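Local coordinates for alkaline serine protease (Pseudoalteromonas sp., PDB 1Y9Z), which cleaves peptide bonds as a psychrophilic serine protease of the subtilisin-like family, at residues V174-A179 with D194-S199; L153-G158 with S166-Y171; M272-C277 with G302-I307. All coordinates share one frame; numbering follows the deposited sequence.

Overall arrangement
Along the chain the three contacts follow in series, without nesting or crossing. Interaction 2 comes first: the chain leaves the sheet at the end of strand 152-156, seven residues intervene, and 166-171 folds back against that end. The chain then enters strand 174-180, the neighbour of 152-156 in the parallel sheet, and interaction 1 closes a mostly irregular 14-residue connection by pairing it with strand 196-201. The two contacts touch, their centres about 7 Å apart, and share a sodium ion. Interaction 3 belongs to a second, mixed sheet, about 42 Å from the centre of interaction 1, where 24 residues carrying helix 291-300 join strands 275-280 and 305-309.

Interaction 1 (V174-A179 with D194-S199); sequences VMSVAA and DQVEIS. With NA (sodium ion), chain F; NA (sodium ion), chain E.
Val177 pairs with Ile198 and Ala178 with Ser199 on neighbouring parallel strands of the central sheet of the subtilisin-like alpha/beta domain. Ser176 O takes the N-H of Glu197 N at 2.9 Å; Ile198 N reaches the same oxygen only weakly. Two residues on, Ala178 N donates to Ile198 O.

The paired side chains divide between the two faces. On one, Val177 and Ile198 lie side by side and point the same way, their CG2 methyls 4.1 Å apart. Branched aliphatic residues suit this face because helix 368-385 covers it, Val375 touching both. On the other, two small residues meet, Ala178 CB lying 3.9 Å from Ser199 OG, which is held by Thr414 O. Separately, Val196 CG1 packs 3.6 Å from Ala178 CB.

Glu197 works differently. Its CG is anti to the backbone N (chi1 -158°) and the chain is extended beyond, crossing Met175 at about a right angle; the bend of Met175 at chi3 lays CE against Glu197 OE2. That oxygen is salt-bridged to Arg395 of helix 391-401, which should favour a charged carboxylate. Glu197 OE1 binds a sodium ion at 2.8 Å, together with Gln195 O. Gln195 folds back at chi2 (-74°), and its OE1 binds the second sodium alongside Ala169 O and Tyr171 O, while NE2 is held by Asp172. The two sodium positions lie 2.4 Å apart, so full simultaneous occupancy is doubtful. Val174 O is their shared ligand, 3.0 Å from the ion bound by Glu197 and 2.2 Å from the other.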
ATOM      1  N   VAL A 174       2.476  20.898  -1.008  1.00 10.11           N
ATOM      2  CA  VAL A 174       2.387  19.481  -0.662  1.00 10.43           C
ATOM      3  C   VAL A 174       2.836  18.567  -1.796  1.00  9.88           C
ATOM      4  O   VAL A 174       2.557  18.840  -2.965  1.00 10.04           O
ATOM      5  CB  VAL A 174       0.921  19.121  -0.304  1.00  9.29           C
ATOM      6  CG1 VAL A 174       0.821  17.676   0.155  1.00 10.11           C
ATOM      7  CG2 VAL A 174       0.395  20.074   0.759  1.00 10.65           C
ATOM      8  N   MET A 175       3.534  17.486  -1.451  1.00  9.36           N
ATOM      9  CA  MET A 175       3.968  16.524  -2.459  1.00  9.21           C
ATOM     10  C   MET A 175       2.798  15.597  -2.774  1.00  9.75           C
ATOM     11  O   MET A 175       2.286  14.916  -1.884  1.00 10.95           O
ATOM     12  CB  MET A 175       5.138  15.671  -1.957  1.00 10.39           C
ATOM     13  CG  MET A 175       6.427  16.418  -1.693  1.00 10.80           C
ATOM     14  SD  MET A 175       7.782  15.273  -1.323  1.00 12.33           S
ATOM     15  CE  MET A 175       8.314  14.836  -2.977  1.00 13.32           C
ATOM     16  N   SER A 176       2.366  15.581  -4.033  1.00  8.89           N
ATOM     17  CA  SER A 176       1.271  14.710  -4.451  1.00  8.95           C
ATOM     18  C   SER A 176       1.876  13.374  -4.870  1.00  8.93           C
ATOM     19  O   SER A 176       2.684  13.312  -5.796  1.00  9.09           O
ATOM     20  CB  SER A 176       0.514  15.332  -5.623  1.00  9.47           C
ATOM     21  OG  SER A 176      -0.503  14.458  -6.077  1.00  9.91           O
ATOM     22  N   VAL A 177       1.468  12.307  -4.192  1.00  7.84           N
ATOM     23  CA  VAL A 177       2.002  10.973  -4.444  1.00  8.48           C
ATOM     24  C   VAL A 177       1.105  10.038  -5.248  1.00  8.06           C
ATOM     25  O   VAL A 177      -0.068   9.853  -4.920  1.00  8.30           O
ATOM     26  CB  VAL A 177       2.336  10.277  -3.105  1.00  8.31           C
ATOM     27  CG1 VAL A 177       2.920   8.893  -3.361  1.00  9.29           C
ATOM     28  CG2 VAL A 177       3.307  11.130  -2.309  1.00  9.34           C
ATOM     29  N   ALA A 178       1.681   9.443  -6.291  1.00  8.00           N
ATOM     30  CA  ALA A 178       0.982   8.497  -7.155  1.00  8.11           C
ATOM     31  C   ALA A 178       1.357   7.066  -6.772  1.00  8.86           C
ATOM     32  O   ALA A 178       2.359   6.832  -6.088  1.00  9.51           O
ATOM     33  CB  ALA A 178       1.344   8.752  -8.612  1.00  9.04           C
ATOM     34  N   ALA A 179       0.553   6.112  -7.230  1.00  8.85           N
ATOM     35  CA  ALA A 179       0.779   4.701  -6.937  1.00  9.30           C
ATOM     36  C   ALA A 179       1.185   3.894  -8.164  1.00 10.50           C
ATOM     37  O   ALA A 179       0.651   4.095  -9.255  1.00 11.34           O
ATOM     38  CB  ALA A 179      -0.485   4.092  -6.331  1.00 10.31           C
ATOM     39  N   ASP A 194      -1.123  17.389 -13.111  1.00  8.99           N
ATOM     40  CA  ASP A 194       0.149  18.072 -13.273  1.00 10.66           C
ATOM     41  C   ASP A 194       0.770  18.398 -11.918  1.00 10.94           C
ATOM     42  O   ASP A 194       1.825  19.022 -11.844  1.00 12.94           O
ATOM     43  CB  ASP A 194       0.010  19.338 -14.142  1.00 12.68           C
ATOM     44  CG  ASP A 194      -1.048  20.304 -13.642  1.00 13.93           C
ATOM     45  OD1 ASP A 194      -1.630  20.083 -12.564  1.00 14.45           O
ATOM     46  OD2 ASP A 194      -1.292  21.307 -14.349  1.00 16.93           O
ATOM     47  N   GLN A 195       0.104  17.965 -10.848  1.00  9.76           N
ATOM     48  CA  GLN A 195       0.611  18.152  -9.490  1.00  9.44           C
ATOM     49  C   GLN A 195       1.331  16.881  -9.033  1.00  9.51           C
ATOM     50  O   GLN A 195       2.217  16.953  -8.187  1.00  9.42           O
ATOM     51  CB  GLN A 195      -0.524  18.462  -8.509  1.00  8.92           C
ATOM     52  CG  GLN A 195      -0.963  19.920  -8.454  1.00  9.69           C
ATOM     53  CD  GLN A 195       0.026  20.816  -7.721  1.00 10.14           C
ATOM     54  OE1 GLN A 195       0.599  20.430  -6.698  1.00 11.08           O
ATOM     55  NE2 GLN A 195       0.211  22.030  -8.229  1.00 11.09           N
ATOM     56  N   VAL A 196       0.946  15.725  -9.582  1.00  9.65           N
ATOM     57  CA  VAL A 196       1.591  14.462  -9.209  1.00  9.72           C
ATOM     58  C   VAL A 196       3.090  14.698  -9.310  1.00 10.13           C
ATOM     59  O   VAL A 196       3.611  15.075 -10.362  1.00 10.74           O
ATOM     60  CB  VAL A 196       1.151  13.303 -10.125  1.00  8.97           C
ATOM     61  CG1 VAL A 196       2.019  12.065  -9.868  1.00 10.00           C
ATOM     62  CG2 VAL A 196      -0.306  12.962  -9.840  1.00 10.03           C
ATOM     63  N   GLU A 197       3.774  14.456  -8.199  1.00 10.69           N
ATOM     64  CA  GLU A 197       5.197  14.740  -8.083  1.00 10.85           C
ATOM     65  C   GLU A 197       6.139  13.546  -7.985  1.00 10.41           C
ATOM     66  O   GLU A 197       7.257  13.583  -8.502  1.00 10.58           O
ATOM     67  CB  GLU A 197       5.369  15.631  -6.853  1.00 13.01           C
ATOM     68  CG  GLU A 197       6.613  16.479  -6.795  1.00 14.38           C
ATOM     69  CD  GLU A 197       6.515  17.504  -5.683  1.00 14.70           C
ATOM     70  OE1 GLU A 197       5.435  18.121  -5.547  1.00 15.45           O
ATOM     71  OE2 GLU A 197       7.502  17.701  -4.951  1.00 16.51           O
ATOM     72  N   ILE A 198       5.696  12.492  -7.317  1.00  9.94           N
ATOM     73  CA  ILE A 198       6.548  11.329  -7.133  1.00  9.97           C
ATOM     74  C   ILE A 198       5.672  10.100  -6.930  1.00 10.19           C
ATOM     75  O   ILE A 198       4.498  10.226  -6.577  1.00 10.20           O
ATOM     76  CB  ILE A 198       7.478  11.573  -5.915  1.00 11.19           C
ATOM     77  CG1 ILE A 198       8.661  10.611  -5.943  1.00 11.31           C
ATOM     78  CG2 ILE A 198       6.693  11.435  -4.617  1.00 11.71           C
ATOM     79  CD1 ILE A 198       9.782  11.019  -5.000  1.00 13.47           C
ATOM     80  N   SER A 199       6.237   8.920  -7.163  1.00  9.82           N
ATOM     81  CA  SER A 199       5.497   7.674  -7.027  1.00 10.05           C
ATOM     82  C   SER A 199       6.016   6.773  -5.919  1.00  9.79           C
ATOM     83  O   SER A 199       7.177   6.858  -5.510  1.00 10.66           O
ATOM     84  CB  SER A 199       5.536   6.886  -8.337  1.00 10.17           C
ATOM     85  OG  SER A 199       4.946   7.614  -9.398  1.00 11.48           O
TER
HETATM   86 NA    NA F 608       2.691  18.010  -5.812  1.00 17.15          NA
HETATM   87 NA    NA E 607       1.147  19.372  -4.631  1.00  8.76          NA

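Interaction 2 (L153-G158 with S166-Y171); sequences LIAAAG and SYPASY. With NA (sodium ion), chain E; PMS (phenylmethanesulfonic acid), chain H.
The end of a central strand and a following loop meet here where Ala156 and Ala157 face Ser166 and Ala169, an arrangement consistent with the S1 pocket wall of subtilisins; Ala156 CB lies 3.3 Å from O2S of the bound phenylmethanesulfonic acid. The backbones come close because the side chains are small: Ala169 CB sits 3.2 Å from Ala156 O, and Ser166 CB the same 3.2 Å from Ala157 O. The methyl of Ala155 touches both Ala169 CB, 3.9 Å away, and the ring carbon CG of Pro168, which follows a cis peptide bond.

Polar groups are joined through water. One water donates to Ala156 O at 2.8 Å and accepts from Ala169 N. A second also donates to Ala156 O, accepts from Ser166 OG at 2.9 Å and donates to ligand O2S at 3.0 Å. A chi1 of 179°, with OG opposite its own N, swings the Ser166 hydroxyl to that water, whose bond to O2S makes Ser166 a second-shell residue of the ligand. A third water links Ser166 N to Ala157 O.

The loop is stiffened internally. Ser166 O accepts both Ser170 N and Ser170 OG, the hydroxyl coming from above the carbonyl plane at 2.7 Å. A type I turn from Pro168 to Tyr171 aims the carbonyls of Ala169 and Tyr171 at a sodium ion, whose site Val174 O and Gln195 OE1 complete. Glycine suits position 158, where a side chain would press on the preceding carbonyl oxygen.

Leu143 of helix 137-148 packs against Leu153, Pro168 and Tyr171, helix 368-385 backs Ala156 through Thr368 and Thr372, and Ser176 of strand 174-180 touches both Ala157 and Ala169.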
ATOM      1  N   LEU A 153       5.270  18.493   3.761  1.00  9.76           N
ATOM      2  CA  LEU A 153       3.904  17.996   3.629  1.00  9.34           C
ATOM      3  C   LEU A 153       3.796  17.024   2.458  1.00  8.92           C
ATOM      4  O   LEU A 153       4.202  17.338   1.335  1.00  9.87           O
ATOM      5  CB  LEU A 153       2.948  19.175   3.422  1.00  9.18           C
ATOM      6  CG  LEU A 153       3.063  20.305   4.450  1.00  9.55           C
ATOM      7  CD1 LEU A 153       2.161  21.458   4.042  1.00 10.54           C
ATOM      8  CD2 LEU A 153       2.694  19.792   5.839  1.00 11.56           C
ATOM      9  N   ILE A 154       3.228  15.851   2.723  1.00  9.36           N
ATOM     10  CA  ILE A 154       3.087  14.808   1.714  1.00  9.34           C
ATOM     11  C   ILE A 154       1.675  14.221   1.778  1.00  8.76           C
ATOM     12  O   ILE A 154       1.166  13.950   2.862  1.00  8.79           O
ATOM     13  CB  ILE A 154       4.142  13.701   1.961  1.00  8.89           C
ATOM     14  CG1 ILE A 154       5.545  14.318   1.911  1.00  8.14           C
ATOM     15  CG2 ILE A 154       4.011  12.591   0.930  1.00  9.40           C
ATOM     16  CD1 ILE A 154       6.650  13.401   2.399  1.00  9.07           C
ATOM     17  N   ALA A 155       1.044  14.035   0.619  1.00  7.90           N
ATOM     18  CA  ALA A 155      -0.318  13.508   0.582  1.00  8.23           C
ATOM     19  C   ALA A 155      -0.627  12.674  -0.657  1.00  7.71           C
ATOM     20  O   ALA A 155       0.064  12.760  -1.676  1.00  9.04           O
ATOM     21  CB  ALA A 155      -1.315  14.657   0.696  1.00  8.12           C
ATOM     22  N   ALA A 156      -1.696  11.888  -0.563  1.00  7.70           N
ATOM     23  CA  ALA A 156      -2.131  10.995  -1.637  1.00  8.75           C
ATOM     24  C   ALA A 156      -2.862  11.689  -2.782  1.00  8.34           C
ATOM     25  O   ALA A 156      -3.736  12.525  -2.560  1.00  8.91           O
ATOM     26  CB  ALA A 156      -3.016   9.898  -1.055  1.00  8.74           C
ATOM     27  N   ALA A 157      -2.515  11.312  -4.009  1.00  7.92           N
ATOM     28  CA  ALA A 157      -3.138  11.905  -5.189  1.00  7.88           C
ATOM     29  C   ALA A 157      -4.602  11.505  -5.369  1.00  8.58           C
ATOM     30  O   ALA A 157      -5.362  12.220  -6.018  1.00  8.73           O
ATOM     31  CB  ALA A 157      -2.345  11.536  -6.434  1.00  8.97           C
ATOM     32  N   GLY A 158      -5.000  10.371  -4.800  1.00  8.41           N
ATOM     33  CA  GLY A 158      -6.380   9.923  -4.932  1.00  7.77           C
ATOM     34  C   GLY A 158      -6.531   8.713  -5.836  1.00  8.20           C
ATOM     35  O   GLY A 158      -5.707   8.493  -6.727  1.00  8.84           O
ATOM     36  N   SER A 166      -6.961  16.207  -6.046  1.00  8.45           N
ATOM     37  CA  SER A 166      -7.347  15.864  -4.686  1.00  9.34           C
ATOM     38  C   SER A 166      -6.518  16.792  -3.802  1.00  8.10           C
ATOM     39  O   SER A 166      -5.349  17.048  -4.087  1.00  9.32           O
ATOM     40  CB  SER A 166      -7.003  14.407  -4.375  1.00 10.07           C
ATOM     41  OG  SER A 166      -7.349  14.082  -3.041  1.00 18.63           O
ATOM     42  N   TYR A 167      -7.128  17.312  -2.745  1.00  7.70           N
ATOM     43  CA  TYR A 167      -6.435  18.211  -1.832  1.00  7.87           C
ATOM     44  C   TYR A 167      -6.380  17.534  -0.467  1.00  8.92           C
ATOM     45  O   TYR A 167      -7.306  16.819  -0.092  1.00  9.37           O
ATOM     46  CB  TYR A 167      -7.180  19.549  -1.783  1.00  8.87           C
ATOM     47  CG  TYR A 167      -7.182  20.249  -3.129  1.00  8.12           C
ATOM     48  CD1 TYR A 167      -6.153  21.124  -3.485  1.00  9.55           C
ATOM     49  CD2 TYR A 167      -8.176  19.984  -4.074  1.00  9.74           C
ATOM     50  CE1 TYR A 167      -6.114  21.717  -4.753  1.00  9.76           C
ATOM     51  CE2 TYR A 167      -8.143  20.571  -5.342  1.00  9.90           C
ATOM     52  CZ  TYR A 167      -7.110  21.433  -5.671  1.00 10.13           C
ATOM     53  OH  TYR A 167      -7.057  22.006  -6.926  1.00 11.00           O
ATOM     54  N   PRO A 168      -5.337  17.815   0.330  1.00  9.56           N
ATOM     55  CA  PRO A 168      -4.201  18.716   0.106  1.00  8.74           C
ATOM     56  C   PRO A 168      -3.108  18.378  -0.908  1.00  8.08           C
ATOM     57  O   PRO A 168      -2.270  19.233  -1.196  1.00  9.09           O
ATOM     58  CB  PRO A 168      -3.623  18.867   1.506  1.00  9.14           C
ATOM     59  CG  PRO A 168      -3.782  17.481   2.049  1.00  9.32           C
ATOM     60  CD  PRO A 168      -5.200  17.125   1.628  1.00  9.43           C
ATOM     61  N   ALA A 169      -3.094  17.164  -1.447  1.00  7.56           N
ATOM     62  CA  ALA A 169      -2.047  16.791  -2.397  1.00  8.33           C
ATOM     63  C   ALA A 169      -1.817  17.789  -3.525  1.00  8.20           C
ATOM     64  O   ALA A 169      -0.676  18.047  -3.905  1.00  8.89           O
ATOM     65  CB  ALA A 169      -2.348  15.425  -2.989  1.00  8.98           C
ATOM     66  N   SER A 170      -2.896  18.360  -4.048  1.00  8.36           N
ATOM     67  CA  SER A 170      -2.783  19.275  -5.178  1.00  8.32           C
ATOM     68  C   SER A 170      -2.393  20.729  -4.918  1.00  9.77           C
ATOM     69  O   SER A 170      -2.403  21.543  -5.842  1.00 10.96           O
ATOM     70  CB  SER A 170      -4.063  19.188  -6.006  1.00  8.22           C
ATOM     71  OG  SER A 170      -4.237  17.850  -6.462  1.00  8.09           O
ATOM     72  N   TYR A 171      -2.053  21.061  -3.675  1.00  9.70           N
ATOM     73  CA  TYR A 171      -1.585  22.410  -3.346  1.00  9.54           C
ATOM     74  C   TYR A 171      -0.083  22.376  -3.643  1.00 10.27           C
ATOM     75  O   TYR A 171       0.546  21.325  -3.529  1.00 10.95           O
ATOM     76  CB  TYR A 171      -1.788  22.724  -1.860  1.00  9.28           C
ATOM     77  CG  TYR A 171      -3.218  22.985  -1.450  1.00  9.04           C
ATOM     78  CD1 TYR A 171      -3.790  22.294  -0.385  1.00  9.06           C
ATOM     79  CD2 TYR A 171      -3.993  23.947  -2.102  1.00  9.61           C
ATOM     80  CE1 TYR A 171      -5.090  22.549   0.027  1.00  9.89           C
ATOM     81  CE2 TYR A 171      -5.299  24.212  -1.697  1.00 10.08           C
ATOM     82  CZ  TYR A 171      -5.839  23.509  -0.632  1.00  9.57           C
ATOM     83  OH  TYR A 171      -7.126  23.767  -0.220  1.00 10.68           O
TER
HETATM   84 NA    NA E 607       1.147  19.372  -4.631  1.00  8.76          NA
HETATM   85  C   PMS H 601      -7.850   7.157   0.322  1.00 26.89           C
HETATM   86  S   PMS H 601      -6.161   7.649  -0.103  1.00 23.22           S
HETATM   87  C1  PMS H 601      -8.564   8.143   1.281  1.00 29.13           C
HETATM   88  C2  PMS H 601      -9.330   9.219   0.703  1.00 30.04           C
HETATM   89  C3  PMS H 601     -10.006  10.151   1.553  1.00 30.45           C
HETATM   90  C4  PMS H 601      -9.887   9.966   2.985  1.00 31.23           C
HETATM   91  C5  PMS H 601      -9.136   8.912   3.559  1.00 29.68           C
HETATM   92  C6  PMS H 601      -8.444   7.957   2.751  1.00 30.20           C
HETATM   93  O2S PMS H 601      -6.139   9.105  -0.202  1.00 25.77           O
HETATM   94  O1S PMS H 601      -5.784   7.058  -1.365  1.00 25.19           O
HETATM   95  O   HOH W   1      -4.769  14.706  -1.072  1.00  8.66           O
HETATM   96  O   HOH W   2      -6.476  11.511  -1.899  1.00 18.11           O
HETATM   97  O   HOH W   3      -5.113  14.408  -7.422  1.00  8.94           O

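Interaction 3 (M272-C277 with G302-I307); sequences MANKIC and GAKGII
Cys277 and Ala303 touch through their CB atoms at 3.4 Å, tighter than usual van der Waals contact, a place that suits the small methyl of alanine. Met272 CB lies against the same methyl at 3.9 Å before its chain turns away at chi2. Ile276 works on the opposite face: CD1 rests over Gly305 CA at 3.8 Å, in space that the side-chain-less glycine leaves, while the Ile276 and Ile307 side chains cross obliquely, CG2 of the former 3.8 Å from CD1 of the latter. At the exposed end the aliphatic part of Lys304 covers the turn, with CD only 3.2 Å from Asn274 CA. The bend at chi3 (61°) carries its ammonium group on to Thr254 O.

Backbone bonds set this register. Lys275 O receives Lys304 N at 3.0 Å. Gly305 O then receives Cys277 N, and Cys277 O receives Ile307 N, each at 2.8 Å. Gly305 N, by contrast, is buried without a partner.

Further out, a turn and a helix end deliver the strands. Met272 to Lys275 form a type II turn, in which Asn274 accommodates the positive phi of 59°. Gly302, with its own positive phi, ends helix 291-300 in a Schellman motif and hands the chain to Ala303. Cys277 SG, placed anti to the backbone N, forms a disulfide with Cys298 of that helix, tying it to the sheet. Strand, helix and parallel neighbouring strand thus make a beta-alpha-beta crossover, probably part of the insert domain that distinguishes this enzyme from the minimal subtilisin fold.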
ATOM      1  N   MET A 272     -10.182 -30.483 -13.619  1.00 30.37           N
ATOM      2  CA  MET A 272      -9.484 -29.947 -12.455  1.00 29.22           C
ATOM      3  C   MET A 272      -9.967 -30.541 -11.137  1.00 29.32           C
ATOM      4  O   MET A 272      -9.614 -30.049 -10.065  1.00 29.93           O
ATOM      5  CB  MET A 272      -9.635 -28.424 -12.406  1.00 27.50           C
ATOM      6  CG  MET A 272      -8.775 -27.673 -13.409  1.00 24.88           C
ATOM      7  SD  MET A 272      -7.011 -27.888 -13.108  1.00 23.83           S
ATOM      8  CE  MET A 272      -6.333 -27.295 -14.654  1.00 23.19           C
ATOM      9  N   ALA A 273     -10.773 -31.594 -11.212  1.00 29.11           N
ATOM     10  CA  ALA A 273     -11.283 -32.233 -10.006  1.00 28.66           C
ATOM     11  C   ALA A 273     -10.123 -32.659  -9.110  1.00 29.06           C
ATOM     12  O   ALA A 273      -9.143 -33.235  -9.583  1.00 28.61           O
ATOM     13  CB  ALA A 273     -12.134 -33.443 -10.375  1.00 28.31           C
ATOM     14  N   ASN A 274     -10.237 -32.363  -7.819  1.00 28.94           N
ATOM     15  CA  ASN A 274      -9.208 -32.713  -6.842  1.00 29.75           C
ATOM     16  C   ASN A 274      -7.842 -32.110  -7.158  1.00 28.68           C
ATOM     17  O   ASN A 274      -6.813 -32.628  -6.724  1.00 29.19           O
ATOM     18  CB  ASN A 274      -9.079 -34.236  -6.740  1.00 31.70           C
ATOM     19  CG  ASN A 274     -10.318 -34.888  -6.159  1.00 33.72           C
ATOM     20  OD1 ASN A 274     -10.692 -34.626  -5.014  1.00 35.73           O
ATOM     21  ND2 ASN A 274     -10.963 -35.740  -6.946  1.00 34.82           N
ATOM     22  N   LYS A 275      -7.835 -31.009  -7.901  1.00 27.18           N
ATOM     23  CA  LYS A 275      -6.583 -30.359  -8.272  1.00 25.30           C
ATOM     24  C   LYS A 275      -6.549 -28.885  -7.885  1.00 23.73           C
ATOM     25  O   LYS A 275      -7.589 -28.258  -7.684  1.00 23.48           O
ATOM     26  CB  LYS A 275      -6.375 -30.459  -9.787  1.00 27.14           C
ATOM     27  CG  LYS A 275      -6.287 -31.870 -10.347  1.00 28.83           C
ATOM     28  CD  LYS A 275      -4.905 -32.469 -10.152  1.00 30.80           C
ATOM     29  CE  LYS A 275      -4.768 -33.779 -10.918  1.00 32.16           C
ATOM     30  NZ  LYS A 275      -3.391 -34.341 -10.843  1.00 34.13           N
ATOM     31  N   ILE A 276      -5.338 -28.347  -7.764  1.00 21.66           N
ATOM     32  CA  ILE A 276      -5.153 -26.929  -7.481  1.00 20.78           C
ATOM     33  C   ILE A 276      -4.922 -26.392  -8.885  1.00 20.26           C
ATOM     34  O   ILE A 276      -3.984 -26.799  -9.571  1.00 20.10           O
ATOM     35  CB  ILE A 276      -3.912 -26.660  -6.602  1.00 20.28           C
ATOM     36  CG1 ILE A 276      -4.133 -27.234  -5.199  1.00 21.01           C
ATOM     37  CG2 ILE A 276      -3.642 -25.161  -6.528  1.00 20.94           C
ATOM     38  CD1 ILE A 276      -5.361 -26.687  -4.489  1.00 20.50           C
ATOM     39  N   CYS A 277      -5.792 -25.488  -9.308  1.00 18.89           N
ATOM     40  CA  CYS A 277      -5.747 -24.939 -10.653  1.00 19.18           C
ATOM     41  C   CYS A 277      -4.974 -23.638 -10.811  1.00 19.04           C
ATOM     42  O   CYS A 277      -5.350 -22.602 -10.263  1.00 19.03           O
ATOM     43  CB  CYS A 277      -7.184 -24.762 -11.126  1.00 19.37           C
ATOM     44  SG  CYS A 277      -7.492 -24.316 -12.860  1.00 20.05           S
ATOM     45  N   GLY A 302     -13.830 -27.791 -12.044  1.00 25.09           N
ATOM     46  CA  GLY A 302     -13.882 -28.576 -10.820  1.00 24.08           C
ATOM     47  C   GLY A 302     -12.722 -28.391  -9.855  1.00 23.11           C
ATOM     48  O   GLY A 302     -12.527 -29.209  -8.955  1.00 23.83           O
ATOM     49  N   ALA A 303     -11.959 -27.316 -10.022  1.00 22.00           N
ATOM     50  CA  ALA A 303     -10.812 -27.046  -9.159  1.00 21.14           C
ATOM     51  C   ALA A 303     -11.174 -26.916  -7.680  1.00 20.48           C
ATOM     52  O   ALA A 303     -12.231 -26.388  -7.333  1.00 20.33           O
ATOM     53  CB  ALA A 303     -10.102 -25.777  -9.628  1.00 21.51           C
ATOM     54  N   LYS A 304     -10.286 -27.402  -6.817  1.00 20.68           N
ATOM     55  CA  LYS A 304     -10.484 -27.331  -5.370  1.00 20.77           C
ATOM     56  C   LYS A 304      -9.914 -26.020  -4.842  1.00 20.31           C
ATOM     57  O   LYS A 304     -10.413 -25.458  -3.866  1.00 19.84           O
ATOM     58  CB  LYS A 304      -9.784 -28.498  -4.670  1.00 22.52           C
ATOM     59  CG  LYS A 304     -10.416 -29.856  -4.913  1.00 25.40           C
ATOM     60  CD  LYS A 304      -9.647 -30.957  -4.194  1.00 27.94           C
ATOM     61  CE  LYS A 304      -9.636 -30.757  -2.688  1.00 29.29           C
ATOM     62  NZ  LYS A 304      -8.882 -31.847  -2.006  1.00 31.49           N
ATOM     63  N   GLY A 305      -8.853 -25.557  -5.496  1.00 18.93           N
ATOM     64  CA  GLY A 305      -8.200 -24.315  -5.122  1.00 18.64           C
ATOM     65  C   GLY A 305      -7.773 -23.632  -6.405  1.00 17.73           C
ATOM     66  O   GLY A 305      -7.559 -24.305  -7.412  1.00 17.17           O
ATOM     67  N   ILE A 306      -7.634 -22.310  -6.381  1.00 16.82           N
ATOM     68  CA  ILE A 306      -7.260 -21.586  -7.590  1.00 16.44           C
ATOM     69  C   ILE A 306      -6.142 -20.570  -7.382  1.00 16.21           C
ATOM     70  O   ILE A 306      -6.135 -19.828  -6.400  1.00 16.44           O
ATOM     71  CB  ILE A 306      -8.485 -20.853  -8.180  1.00 16.18           C
ATOM     72  CG1 ILE A 306      -9.631 -21.846  -8.388  1.00 17.20           C
ATOM     73  CG2 ILE A 306      -8.115 -20.197  -9.505  1.00 16.61           C
ATOM     74  CD1 ILE A 306     -10.956 -21.198  -8.733  1.00 17.35           C
ATOM     75  N   ILE A 307      -5.203 -20.547  -8.323  1.00 15.28           N
ATOM     76  CA  ILE A 307      -4.079 -19.620  -8.283  1.00 14.86           C
ATOM     77  C   ILE A 307      -3.995 -18.884  -9.613  1.00 15.58           C
ATOM     78  O   ILE A 307      -3.664 -19.479 -10.638  1.00 16.71           O
ATOM     79  CB  ILE A 307      -2.741 -20.344  -8.066  1.00 16.23           C
ATOM     80  CG1 ILE A 307      -2.772 -21.128  -6.752  1.00 15.86           C
ATOM     81  CG2 ILE A 307      -1.606 -19.328  -8.047  1.00 16.66           C
ATOM     82  CD1 ILE A 307      -1.557 -22.012  -6.547  1.00 17.05           C
TER